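Local coordinates for 3-oxoacyl-[acyl-carrier-protein] synthase 2 (Rickettsia rickettsii, PDB 4JGA) that probably catalyses the condensation of malonyl-ACP with a growing acyl chain, the elongation step of bacterial fatty acid synthesis, as a beta-ketoacyl-ACP synthase II, at residues 304-309 against 338-343; 194-199 against 310-315; 378-383 against 429-434; 159-164 against 180-185. All coordinates share one frame; numbering follows the deposited sequence.

Contact 1 (304-309 against 338-343)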
loop_
_atom_site.group_PDB
_atom_site.type_symbol
_atom_site.label_atom_id
_atom_site.label_comp_id
_atom_site.label_asym_id
_atom_site.label_seq_id
_atom_site.Cartn_x
_atom_site.Cartn_y
_atom_site.Cartn_z
ATOM N N ARG A 304 -21.547 -6.283 -4.077
ATOM C CA ARG A 304 -20.762 -7.490 -4.150
ATOM C C ARG A 304 -19.832 -7.658 -2.949
ATOM O O ARG A 304 -19.667 -8.752 -2.468
ATOM C CB ARG A 304 -19.957 -7.532 -5.449
ATOM C CG ARG A 304 -20.815 -7.799 -6.694
ATOM C CD ARG A 304 -20.026 -7.551 -7.974
ATOM N NE ARG A 304 -18.811 -8.334 -7.947
ATOM C CZ ARG A 304 -17.581 -7.862 -8.105
ATOM N NH1 ARG A 304 -17.344 -6.599 -8.468
ATOM N NH2 ARG A 304 -16.563 -8.699 -7.963
ATOM N N ALA A 305 -19.187 -6.591 -2.500
ATOM C CA ALA A 305 -18.300 -6.705 -1.347
ATOM C C ALA A 305 -19.048 -7.226 -0.116
ATOM O O ALA A 305 -18.562 -8.110 0.582
ATOM C CB ALA A 305 -17.649 -5.384 -1.038
ATOM N N MET A 306 -20.227 -6.660 0.139
ATOM C CA MET A 306 -21.063 -7.115 1.244
ATOM C C MET A 306 -21.463 -8.574 1.050
ATOM O O MET A 306 -21.315 -9.404 1.947
ATOM C CB MET A 306 -22.318 -6.242 1.390
ATOM C CG MET A 306 -21.994 -4.825 1.855
ATOM S SD MET A 306 -23.479 -3.849 2.156
ATOM C CE MET A 306 -24.051 -3.567 0.473
ATOM N N ARG A 307 -21.954 -8.870 -0.138
ATOM C CA ARG A 307 -22.425 -10.199 -0.438
ATOM C C ARG A 307 -21.311 -11.228 -0.279
ATOM O O ARG A 307 -21.512 -12.277 0.337
ATOM C CB ARG A 307 -22.979 -10.255 -1.859
ATOM C CG ARG A 307 -23.613 -11.589 -2.226
ATOM C CD ARG A 307 -23.655 -11.775 -3.736
ATOM N NE ARG A 307 -22.293 -11.613 -4.275
ATOM C CZ ARG A 307 -22.013 -11.438 -5.564
ATOM N NH1 ARG A 307 -22.980 -11.414 -6.465
ATOM N NH2 ARG A 307 -20.750 -11.300 -5.943
ATOM N N ASP A 308 -20.156 -10.930 -0.847
ATOM C CA ASP A 308 -19.012 -11.838 -0.760
ATOM C C ASP A 308 -18.484 -12.002 0.675
ATOM O O ASP A 308 -18.012 -13.053 1.038
ATOM C CB ASP A 308 -17.869 -11.326 -1.626
ATOM C CG ASP A 308 -18.202 -11.363 -3.128
ATOM O OD1 ASP A 308 -19.293 -11.844 -3.536
ATOM O OD2 ASP A 308 -17.327 -10.875 -3.863
ATOM N N ALA A 309 -18.562 -10.947 1.464
ATOM C CA ALA A 309 -18.052 -11.006 2.826
ATOM C C ALA A 309 -18.862 -12.022 3.622
ATOM O O ALA A 309 -18.311 -12.826 4.360
ATOM C CB ALA A 309 -18.093 -9.637 3.471
ATOM N N LEU A 338 -27.117 2.996 0.678
ATOM C CA LEU A 338 -28.419 2.662 1.237
ATOM C C LEU A 338 -29.187 1.670 0.340
ATOM O O LEU A 338 -29.775 0.702 0.840
ATOM C CB LEU A 338 -29.241 3.929 1.457
ATOM C CG LEU A 338 -30.658 3.712 1.976
ATOM C CD1 LEU A 338 -30.599 3.271 3.419
ATOM C CD2 LEU A 338 -31.497 4.961 1.841
ATOM N N ALA A 339 -29.209 1.926 -0.968
ATOM C CA ALA A 339 -29.963 1.077 -1.904
ATOM C C ALA A 339 -29.311 -0.297 -1.973
ATOM O O ALA A 339 -30.025 -1.312 -1.945
ATOM C CB ALA A 339 -30.090 1.715 -3.291
ATOM N N ALA A 340 -27.985 -0.351 -2.021
ATOM C CA ALA A 340 -27.297 -1.660 -1.998
ATOM C C ALA A 340 -27.584 -2.468 -0.701
ATOM O O ALA A 340 -27.874 -3.650 -0.748
ATOM C CB ALA A 340 -25.787 -1.489 -2.187
ATOM N N VAL A 341 -27.508 -1.797 0.449
ATOM C CA VAL A 341 -27.862 -2.406 1.729
ATOM C C VAL A 341 -29.306 -2.921 1.770
ATOM O O VAL A 341 -29.566 -4.072 2.127
ATOM C CB VAL A 341 -27.577 -1.425 2.888
ATOM C CG1 VAL A 341 -28.218 -1.914 4.179
ATOM C CG2 VAL A 341 -26.069 -1.254 3.047
ATOM N N GLN A 342 -30.247 -2.090 1.333
ATOM C CA GLN A 342 -31.655 -2.491 1.361
ATOM C C GLN A 342 -31.956 -3.657 0.389
ATOM O O GLN A 342 -32.697 -4.571 0.731
ATOM C CB GLN A 342 -32.578 -1.265 1.208
ATOM C CG GLN A 342 -32.470 -0.410 2.461
ATOM C CD GLN A 342 -33.353 0.810 2.523
ATOM O OE1 GLN A 342 -33.681 1.272 3.615
ATOM N NE2 GLN A 342 -33.715 1.363 1.374
ATOM N N LYS A 343 -31.332 -3.634 -0.784
ATOM C CA LYS A 343 -31.445 -4.715 -1.749
ATOM C C LYS A 343 -31.029 -6.014 -1.101
ATOM O O LYS A 343 -31.713 -7.012 -1.194
ATOM C CB LYS A 343 -30.525 -4.448 -2.953
ATOM C CG LYS A 343 -30.760 -5.331 -4.189
ATOM C CD LYS A 343 -31.321 -4.445 -5.303
ATOM C CE LYS A 343 -31.757 -5.236 -6.542
ATOM N NZ LYS A 343 -33.130 -5.761 -6.414
#
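Between 304-309 and 338-343, on helices 300-312 and 331-345, M306 makes both contacts from its side, its thioether meeting A340 and V341. The methyl CE of M306 touches A340 CB at 3.8 Å, and SD of M306 lies equally near V341 CG2, at 3.8 Å. The two longer side chains, M306 and V341, cross at about a right angle, with the V341 methyl against the sulfur. A bend at the last torsion (chi3 -72°) turns the M306 methyl toward A340. The residue types fit a wide pairing: CA of M306 and CA of V341 are 8.3 Å apart, a separation that suits a long, flexible methionine on one segment and the short A340 and V341 on the other.

Behind this first shell, M306 also rests on S428 of strand 425-432 and on L416 and N418 of strand 414-421; N418 belongs to the potassium site. Off the contact, R304 hydrogen-bonds S175 of the second subunit.

With no hydrogen bond between the two segments, dispersion and burial carry this contact; it is undirected and small, and the sulfur has its hydrogen bond elsewhere.

Contact 2 (194-199 against 310-315)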
loop_
_atom_site.group_PDB
_atom_site.type_symbol
_atom_site.label_atom_id
_atom_site.label_comp_id
_atom_site.label_asym_id
_atom_site.label_seq_id
_atom_site.Cartn_x
_atom_site.Cartn_y
_atom_site.Cartn_z
ATOM N N ASP A 194 -6.729 -8.257 4.774
ATOM C CA ASP A 194 -5.478 -8.928 4.346
ATOM C C ASP A 194 -4.707 -9.561 5.502
ATOM O O ASP A 194 -4.130 -10.644 5.364
ATOM C CB ASP A 194 -4.532 -7.929 3.643
ATOM C CG ASP A 194 -5.087 -7.412 2.326
ATOM O OD1 ASP A 194 -6.140 -7.889 1.827
ATOM O OD2 ASP A 194 -4.446 -6.477 1.803
ATOM N N ALA A 195 -4.640 -8.860 6.638
ATOM C CA ALA A 195 -3.990 -9.424 7.811
ATOM C C ALA A 195 -4.709 -10.716 8.280
ATOM O O ALA A 195 -4.069 -11.701 8.678
ATOM C CB ALA A 195 -3.953 -8.397 8.907
ATOM N N MET A 196 -6.034 -10.724 8.211
ATOM C CA MET A 196 -6.791 -11.917 8.561
ATOM C C MET A 196 -6.443 -13.076 7.629
ATOM O O MET A 196 -6.248 -14.189 8.065
ATOM C CB MET A 196 -8.279 -11.624 8.540
ATOM C CG MET A 196 -9.163 -12.814 8.807
ATOM S SD MET A 196 -9.551 -13.655 7.267
ATOM C CE MET A 196 -10.744 -12.552 6.563
ATOM N N ARG A 197 -6.364 -12.785 6.337
ATOM C CA ARG A 197 -6.062 -13.795 5.333
ATOM C C ARG A 197 -4.660 -14.361 5.582
ATOM O O ARG A 197 -4.437 -15.554 5.433
ATOM C CB ARG A 197 -6.159 -13.206 3.935
ATOM C CG ARG A 197 -7.587 -12.877 3.483
ATOM C CD ARG A 197 -8.326 -14.083 2.988
ATOM N NE ARG A 197 -9.761 -13.912 2.757
ATOM C CZ ARG A 197 -10.320 -13.322 1.695
ATOM N NH1 ARG A 197 -9.601 -12.789 0.697
ATOM N NH2 ARG A 197 -11.646 -13.250 1.638
ATOM N N MET A 198 -3.737 -13.498 5.967
ATOM C CA MET A 198 -2.389 -13.936 6.281
ATOM C C MET A 198 -2.366 -15.016 7.398
ATOM O O MET A 198 -1.653 -16.021 7.286
ATOM C CB MET A 198 -1.561 -12.738 6.672
ATOM C CG MET A 198 -0.102 -13.025 6.911
ATOM S SD MET A 198 0.876 -12.721 5.432
ATOM C CE MET A 198 0.673 -10.923 5.414
ATOM N N ILE A 199 -3.160 -14.796 8.447
ATOM C CA ILE A 199 -3.278 -15.715 9.557
ATOM C C ILE A 199 -4.075 -16.938 9.136
ATOM O O ILE A 199 -3.656 -18.058 9.410
ATOM C CB ILE A 199 -3.917 -15.037 10.771
ATOM C CG1 ILE A 199 -2.988 -13.920 11.267
ATOM C CG2 ILE A 199 -4.127 -16.047 11.895
ATOM C CD1 ILE A 199 -3.554 -13.046 12.365
ATOM N N MET A 310 -20.163 -12.051 3.357
ATOM C CA MET A 310 -21.083 -12.993 4.008
ATOM C C MET A 310 -20.952 -14.401 3.481
ATOM O O MET A 310 -20.974 -15.352 4.258
ATOM C CB MET A 310 -22.515 -12.486 3.892
ATOM C CG MET A 310 -22.765 -11.283 4.778
ATOM S SD MET A 310 -24.482 -10.776 4.772
ATOM C CE MET A 310 -24.715 -10.182 3.123
ATOM N N LEU A 311 -20.767 -14.536 2.167
ATOM C CA LEU A 311 -20.470 -15.843 1.605
ATOM C C LEU A 311 -19.153 -16.404 2.164
ATOM O O LEU A 311 -19.061 -17.580 2.509
ATOM C CB LEU A 311 -20.445 -15.796 0.063
ATOM C CG LEU A 311 -21.808 -15.576 -0.613
ATOM C CD1 LEU A 311 -21.619 -15.374 -2.115
ATOM C CD2 LEU A 311 -22.794 -16.740 -0.376
ATOM N N ASP A 312 -18.150 -15.558 2.236
ATOM C CA ASP A 312 -16.833 -15.914 2.772
ATOM C C ASP A 312 -17.011 -16.384 4.243
ATOM O O ASP A 312 -16.422 -17.378 4.647
ATOM C CB ASP A 312 -15.892 -14.692 2.664
ATOM C CG ASP A 312 -14.455 -14.980 3.114
ATOM O OD1 ASP A 312 -13.965 -16.050 2.791
ATOM O OD2 ASP A 312 -13.821 -14.138 3.801
ATOM N N ALA A 313 -17.886 -15.704 4.990
ATOM C CA ALA A 313 -18.228 -16.074 6.384
ATOM C C ALA A 313 -19.135 -17.297 6.551
ATOM O O ALA A 313 -19.355 -17.767 7.689
ATOM C CB ALA A 313 -18.881 -14.896 7.052
ATOM N N THR A 314 -19.654 -17.812 5.430
ATOM C CA THR A 314 -20.680 -18.830 5.403
ATOM C C THR A 314 -21.865 -18.465 6.323
ATOM O O THR A 314 -22.386 -19.291 7.041
ATOM C CB THR A 314 -20.101 -20.237 5.678
ATOM O OG1 THR A 314 -19.595 -20.293 7.009
ATOM C CG2 THR A 314 -18.921 -20.515 4.785
ATOM N N ILE A 315 -22.305 -17.210 6.254
ATOM C CA ILE A 315 -23.557 -16.808 6.876
ATOM C C ILE A 315 -24.544 -16.285 5.833
ATOM O O ILE A 315 -24.176 -16.019 4.669
ATOM C CB ILE A 315 -23.340 -15.722 7.945
ATOM C CG1 ILE A 315 -22.868 -14.403 7.314
ATOM C CG2 ILE A 315 -22.342 -16.189 8.983
ATOM C CD1 ILE A 315 -22.916 -13.247 8.291
HETATM O O HOH W 1 -11.629 -15.213 4.827
#
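R197 and D312 meet through a salt bridge reinforced by a water. NH2 of R197 reaches D312 OD2 at 3.2 Å in a nearly straight bond (165° at the hydrogen). The oxygen sits at the edge of the guanidinium, close to its plane, but the nitrogen comes from above the carboxylate, and the two planes stand 88° apart. Arginine suits this place because its length bridges segments whose nearest CA atoms, R197 and D312, are 11.3 Å apart; the chain bends at chi2 (-81°) before running out to D312. Its second edge nitrogen is put to use as well: NE gives a hydrogen bond to a water at 3.1 Å. That water in turn donates to D312 OD2, 2.6 Å from the water oxygen.

Helices 187-200 and 300-312 both pack on strand 278-287 of the thiolase-type fold, and the backbone N of Y283 on that strand is a further donor to D312 OD2. A Schellman motif follows D312, T314 taking positive phi as I315 N bonds M310 O at 3.0 Å.

M196 CE only skirts the carboxylate, 4.4 Å from D312 OD2, and M196 also packs on V280, Y283 and L263. A cation-pi interaction joins R197 to Y203 of the second subunit.

Contact 3 (378-383 against 429-434)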
loop_
_atom_site.group_PDB
_atom_site.type_symbol
_atom_site.label_atom_id
_atom_site.label_comp_id
_atom_site.label_asym_id
_atom_site.label_seq_id
_atom_site.Cartn_x
_atom_site.Cartn_y
_atom_site.Cartn_z
ATOM N N LEU A 378 -16.622 -3.229 19.355
ATOM C CA LEU A 378 -17.133 -2.690 20.613
ATOM C C LEU A 378 -18.662 -2.747 20.674
ATOM O O LEU A 378 -19.217 -2.905 21.730
ATOM C CB LEU A 378 -16.610 -1.253 20.847
ATOM C CG LEU A 378 -15.097 -1.186 21.067
ATOM C CD1 LEU A 378 -14.550 0.219 20.876
ATOM C CD2 LEU A 378 -14.748 -1.669 22.437
ATOM N N ALA A 379 -19.335 -2.595 19.533
ATOM C CA ALA A 379 -20.792 -2.753 19.506
ATOM C C ALA A 379 -21.195 -4.156 19.974
ATOM O O ALA A 379 -22.217 -4.338 20.642
ATOM C CB ALA A 379 -21.354 -2.483 18.116
ATOM N N ILE A 380 -20.381 -5.141 19.609
ATOM C CA ILE A 380 -20.587 -6.509 20.077
ATOM C C ILE A 380 -20.283 -6.588 21.567
ATOM O O ILE A 380 -21.060 -7.158 22.326
ATOM C CB ILE A 380 -19.686 -7.517 19.349
ATOM C CG1 ILE A 380 -20.210 -7.750 17.939
ATOM C CG2 ILE A 380 -19.623 -8.847 20.086
ATOM C CD1 ILE A 380 -19.200 -8.411 17.007
ATOM N N ARG A 381 -19.138 -6.034 21.980
ATOM C CA ARG A 381 -18.776 -6.081 23.416
ATOM C C ARG A 381 -19.873 -5.474 24.303
ATOM O O ARG A 381 -20.218 -6.060 25.333
ATOM C CB ARG A 381 -17.453 -5.388 23.707
ATOM C CG ARG A 381 -16.953 -5.680 25.123
ATOM C CD ARG A 381 -15.820 -4.764 25.569
ATOM N NE ARG A 381 -16.299 -3.404 25.726
ATOM C CZ ARG A 381 -15.521 -2.338 25.881
ATOM N NH1 ARG A 381 -14.206 -2.453 25.943
ATOM N NH2 ARG A 381 -16.077 -1.141 25.981
ATOM N N ASP A 382 -20.426 -4.329 23.889
ATOM C CA ASP A 382 -21.341 -3.581 24.729
ATOM C C ASP A 382 -22.799 -3.684 24.282
ATOM O O ASP A 382 -23.660 -3.059 24.878
ATOM C CB ASP A 382 -20.914 -2.114 24.837
ATOM C CG ASP A 382 -19.571 -1.950 25.546
ATOM O OD1 ASP A 382 -19.084 -2.923 26.177
ATOM O OD2 ASP A 382 -18.968 -0.861 25.429
ATOM N N GLN A 383 -23.073 -4.503 23.258
ATOM C CA GLN A 383 -24.455 -4.731 22.811
ATOM C C GLN A 383 -25.160 -3.395 22.627
ATOM O O GLN A 383 -26.241 -3.119 23.153
ATOM C CB GLN A 383 -25.201 -5.635 23.789
ATOM C CG GLN A 383 -24.585 -7.021 23.924
ATOM C CD GLN A 383 -24.710 -7.834 22.642
ATOM O OE1 GLN A 383 -25.798 -8.286 22.287
ATOM N NE2 GLN A 383 -23.602 -7.997 21.932
ATOM N N LEU A 429 -16.086 -6.194 5.857
ATOM C CA LEU A 429 -15.623 -7.121 6.857
ATOM C C LEU A 429 -16.804 -7.587 7.726
ATOM O O LEU A 429 -17.671 -6.784 8.076
ATOM C CB LEU A 429 -14.567 -6.447 7.726
ATOM C CG LEU A 429 -13.227 -6.182 7.017
ATOM C CD1 LEU A 429 -12.383 -5.159 7.805
ATOM C CD2 LEU A 429 -12.480 -7.488 6.779
ATOM N N VAL A 430 -16.825 -8.877 8.042
ATOM C CA VAL A 430 -17.802 -9.446 8.957
ATOM C C VAL A 430 -17.094 -9.990 10.210
ATOM O O VAL A 430 -16.131 -10.771 10.134
ATOM C CB VAL A 430 -18.633 -10.578 8.321
ATOM C CG1 VAL A 430 -19.567 -11.221 9.354
ATOM C CG2 VAL A 430 -19.420 -10.054 7.147
ATOM N N ILE A 431 -17.636 -9.608 11.363
ATOM C CA ILE A 431 -17.128 -10.015 12.645
ATOM C C ILE A 431 -18.251 -10.689 13.394
ATOM O O ILE A 431 -19.406 -10.270 13.305
ATOM C CB ILE A 431 -16.747 -8.796 13.488
ATOM C CG1 ILE A 431 -15.638 -8.023 12.812
ATOM C CG2 ILE A 431 -16.245 -9.234 14.857
ATOM C CD1 ILE A 431 -15.439 -6.661 13.510
ATOM N N LYS A 432 -17.914 -11.697 14.175
ATOM C CA LYS A 432 -18.904 -12.300 15.016
ATOM C C LYS A 432 -18.428 -12.396 16.452
ATOM O O LYS A 432 -17.260 -12.498 16.729
ATOM C CB LYS A 432 -19.360 -13.648 14.440
ATOM C CG LYS A 432 -18.590 -14.826 14.935
ATOM C CD LYS A 432 -19.192 -16.129 14.499
ATOM C CE LYS A 432 -18.285 -17.254 14.954
ATOM N NZ LYS A 432 -18.910 -18.599 14.894
ATOM N N SER A 433 -19.371 -12.375 17.363
ATOM C CA SER A 433 -19.097 -12.663 18.745
ATOM C C SER A 433 -18.533 -14.068 18.870
ATOM O O SER A 433 -19.003 -15.006 18.214
ATOM C CB SER A 433 -20.380 -12.570 19.567
ATOM O OG SER A 433 -20.236 -13.324 20.723
ATOM N N ILE A 434 -17.525 -14.206 19.713
ATOM C CA ILE A 434 -16.854 -15.477 19.910
ATOM C C ILE A 434 -17.730 -16.470 20.685
ATOM O O ILE A 434 -17.518 -17.681 20.601
ATOM C CB ILE A 434 -15.487 -15.252 20.580
ATOM C CG1 ILE A 434 -14.516 -16.386 20.232
ATOM C CG2 ILE A 434 -15.645 -15.041 22.080
ATOM C CD1 ILE A 434 -14.214 -16.566 18.746
#
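I380 splays its two branches over I431 and S433: with chi1 at -74°, CG1 is anti to the carbonyl carbon and CG2 anti to the backbone N, and an extended chi2 of 164° carries CD1 well out from helix 368-382. CD1 of I380 meets I431 CG2 at 3.7 Å, the two side chains crossing at a slant. The same methyl lies over the backbone as the strand ends, 4.1 Å from K432 C. The other branch turns to S433, just past the strand, I380 CG2 touching S433 CB at 3.8 Å. A beta-branched isoleucine suits the spot because it offers two separate methyls, one to I431 and one to S433, while the small S433 lets the chains come close, 6.5 Å from I380 CA to S433 CA. K432 points away from the helix.

This is a helix packed on a sheet within the thiolase-type fold. Strand 425-432 is hydrogen-bonded on its flanks to strands 278-287 and 414-421, and I431 also rests on F373 and S376 of the same helix. At the helix end Q383 turns to positive phi and folds back: NE2 of Q383 bonds I380 O at 2.7 Å, in the carbonyl plane on a lone pair, and also reaches I412 O.

Carbon thus meets carbon across the interface, whereas the polar bonds run within the helix end or to other neighbours, the adjoining strands among them, so shape and burial rather than directed bonds set how the two segments fit.

Contact 4 (159-164 against 180-185)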
loop_
_atom_site.group_PDB
_atom_site.type_symbol
_atom_site.label_atom_id
_atom_site.label_comp_id
_atom_site.label_asym_id
_atom_site.label_seq_id
_atom_site.Cartn_x
_atom_site.Cartn_y
_atom_site.Cartn_z
ATOM N N SER A 159 8.147 10.383 5.321
ATOM C CA SER A 159 7.106 10.500 4.321
ATOM C C SER A 159 6.587 9.143 3.801
ATOM O O SER A 159 5.559 9.097 3.111
ATOM C CB SER A 159 7.644 11.244 3.089
ATOM O OG SER A 159 8.059 12.570 3.402
ATOM N N LEU A 160 7.271 8.054 4.087
ATOM C CA LEU A 160 6.907 6.773 3.491
ATOM C C LEU A 160 5.795 6.075 4.254
ATOM O O LEU A 160 5.883 5.880 5.463
ATOM C CB LEU A 160 8.118 5.861 3.442
ATOM C CG LEU A 160 9.217 6.154 2.437
ATOM C CD1 LEU A 160 10.365 5.185 2.635
ATOM C CD2 LEU A 160 8.683 5.993 1.032
ATOM N N ILE A 161 4.752 5.672 3.529
ATOM C CA ILE A 161 3.621 4.957 4.164
ATOM C C ILE A 161 4.066 3.763 5.004
ATOM O O ILE A 161 3.561 3.517 6.101
ATOM C CB ILE A 161 2.520 4.588 3.135
ATOM C CG1 ILE A 161 1.828 5.873 2.693
ATOM C CG2 ILE A 161 1.485 3.642 3.748
ATOM C CD1 ILE A 161 0.814 5.743 1.576
ATOM N N ASN A 162 5.043 3.032 4.510
ATOM C CA ASN A 162 5.431 1.797 5.158
ATOM C C ASN A 162 6.298 1.982 6.399
ATOM O O ASN A 162 6.601 1.003 7.100
ATOM C CB ASN A 162 6.109 0.856 4.174
ATOM C CG ASN A 162 7.498 1.301 3.811
ATOM O OD1 ASN A 162 7.704 2.393 3.262
ATOM N ND2 ASN A 162 8.452 0.457 4.082
ATOM N N LEU A 163 6.661 3.219 6.710
ATOM C CA LEU A 163 7.440 3.441 7.920
ATOM C C LEU A 163 6.591 3.407 9.195
ATOM O O LEU A 163 7.136 3.404 10.316
ATOM C CB LEU A 163 8.298 4.706 7.798
ATOM C CG LEU A 163 9.760 4.459 7.406
ATOM C CD1 LEU A 163 10.497 3.824 8.576
ATOM C CD2 LEU A 163 9.910 3.575 6.190
ATOM N N LEU A 164 5.271 3.357 9.037
ATOM C CA LEU A 164 4.415 3.096 10.190
ATOM C C LEU A 164 4.604 1.652 10.624
ATOM O O LEU A 164 4.983 1.395 11.782
ATOM C CB LEU A 164 2.982 3.420 9.888
ATOM C CG LEU A 164 1.947 2.929 10.920
ATOM C CD1 LEU A 164 2.214 3.367 12.355
ATOM C CD2 LEU A 164 0.612 3.450 10.467
ATOM N N THR A 180 1.849 -3.304 4.061
ATOM C CA THR A 180 0.841 -2.241 4.135
ATOM C C THR A 180 -0.322 -2.585 3.213
ATOM O O THR A 180 -0.242 -3.522 2.397
ATOM C CB THR A 180 1.395 -0.861 3.661
ATOM O OG1 THR A 180 1.588 -0.824 2.246
ATOM C CG2 THR A 180 2.723 -0.519 4.356
ATOM N N ALA A 181 -1.384 -1.820 3.348
ATOM C CA ALA A 181 -2.449 -1.738 2.339
ATOM C C ALA A 181 -2.643 -0.243 2.125
ATOM O O ALA A 181 -2.518 0.537 3.089
ATOM C CB ALA A 181 -3.748 -2.361 2.850
ATOM N N VAL A 182 -2.879 0.155 0.879
ATOM C CA VAL A 182 -3.072 1.532 0.509
ATOM C C VAL A 182 -4.170 1.549 -0.538
ATOM O O VAL A 182 -3.943 1.301 -1.715
ATOM C CB VAL A 182 -1.758 2.182 0.013
ATOM C CG1 VAL A 182 -1.974 3.622 -0.382
ATOM C CG2 VAL A 182 -0.663 2.131 1.111
ATOM N N THR A 183 -5.394 1.836 -0.095
ATOM C CA THR A 183 -6.552 1.779 -0.991
ATOM C C THR A 183 -7.501 2.904 -0.655
ATOM O O THR A 183 -8.712 2.694 -0.459
ATOM C CB THR A 183 -7.254 0.404 -0.887
ATOM O OG1 THR A 183 -7.553 0.122 0.489
ATOM C CG2 THR A 183 -6.402 -0.700 -1.448
ATOM N N ALA A 184 -6.934 4.111 -0.594
ATOM C CA ALA A 184 -7.681 5.303 -0.360
ATOM C C ALA A 184 -8.597 5.153 0.863
ATOM O O ALA A 184 -8.158 4.721 1.902
ATOM C CB ALA A 184 -8.457 5.656 -1.628
ATOM N N CYS A 185 -9.883 5.464 0.727
ATOM C CA CYS A 185 -10.815 5.396 1.848
ATOM C C CYS A 185 -11.208 3.983 2.298
ATOM O O CYS A 185 -11.936 3.828 3.297
ATOM C CB CYS A 185 -12.034 6.296 1.563
ATOM S SG CYS A 185 -11.439 8.011 1.589
#
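T180, whose methyl packs on N162, bonds through OG1 to the carbonyl O of V182 of the second subunit, and V182 O of this chain receives the reciprocal bond from T180 of that subunit. In T180 of this chain, chi1 of 72° sets OG1 between the backbone N and the carbonyl carbon, leaving CG2 to face its own chain. There CG2 of T180 lies 3.7 Å from N162 CA and also 3.7 Å from N162 CB. Threonine is apt because one branch is polar and the other is a methyl, so the dimer bond and the packing are served together. N162 divides its labour similarly: the base of the side chain covers T180, while its amide ND2 hydrogen-bonds F422 O of the second subunit.

Beside this pair, I161 and V182 come tip to tip. I161 CG2 meets V182 CG2 at 3.7 Å, and I161 CD1 lies 3.9 Å from the same V182 methyl. V182 also packs on V182 of the second subunit, which suits a compact beta-branched residue. The curve that presents I161 and N162 is a type I turn from L160 to L163, closed by L163 N to L160 O at 3.0 Å.

A 1,2-ethanediol, probably from the crystallisation liquor, lies about 4 Å from the I161 side chain and may mark a pocket. A little further along, C185 touches H326 and H363, a grouping consistent with the Cys-His-His active site of beta-ketoacyl synthases; the arrangement is that of a dimer interface in a thiolase-type fold, on the chain that leads to the probable active-site cysteine.

How the contacts relate
Contacts 1, 3 and 4 are buried and apolar across their segments, whereas contact 2 is only partly buried and relies on charge and water. Helix 300-312 serves contacts 1 and 2 in adjoining portions, the first lodged against a neighbouring helix and the second nearer its end. Contact 3 adds the strand on which that helix lies: V430 packs against A309 of contact 1 and against M310 and I315 of contact 2. Contact 4 stands apart from contact 3, on the opposite side of the chain's centre, and its polar groups turn to the second subunit, which contact 2 and R304 of contact 1 also reach, while contact 3 does not.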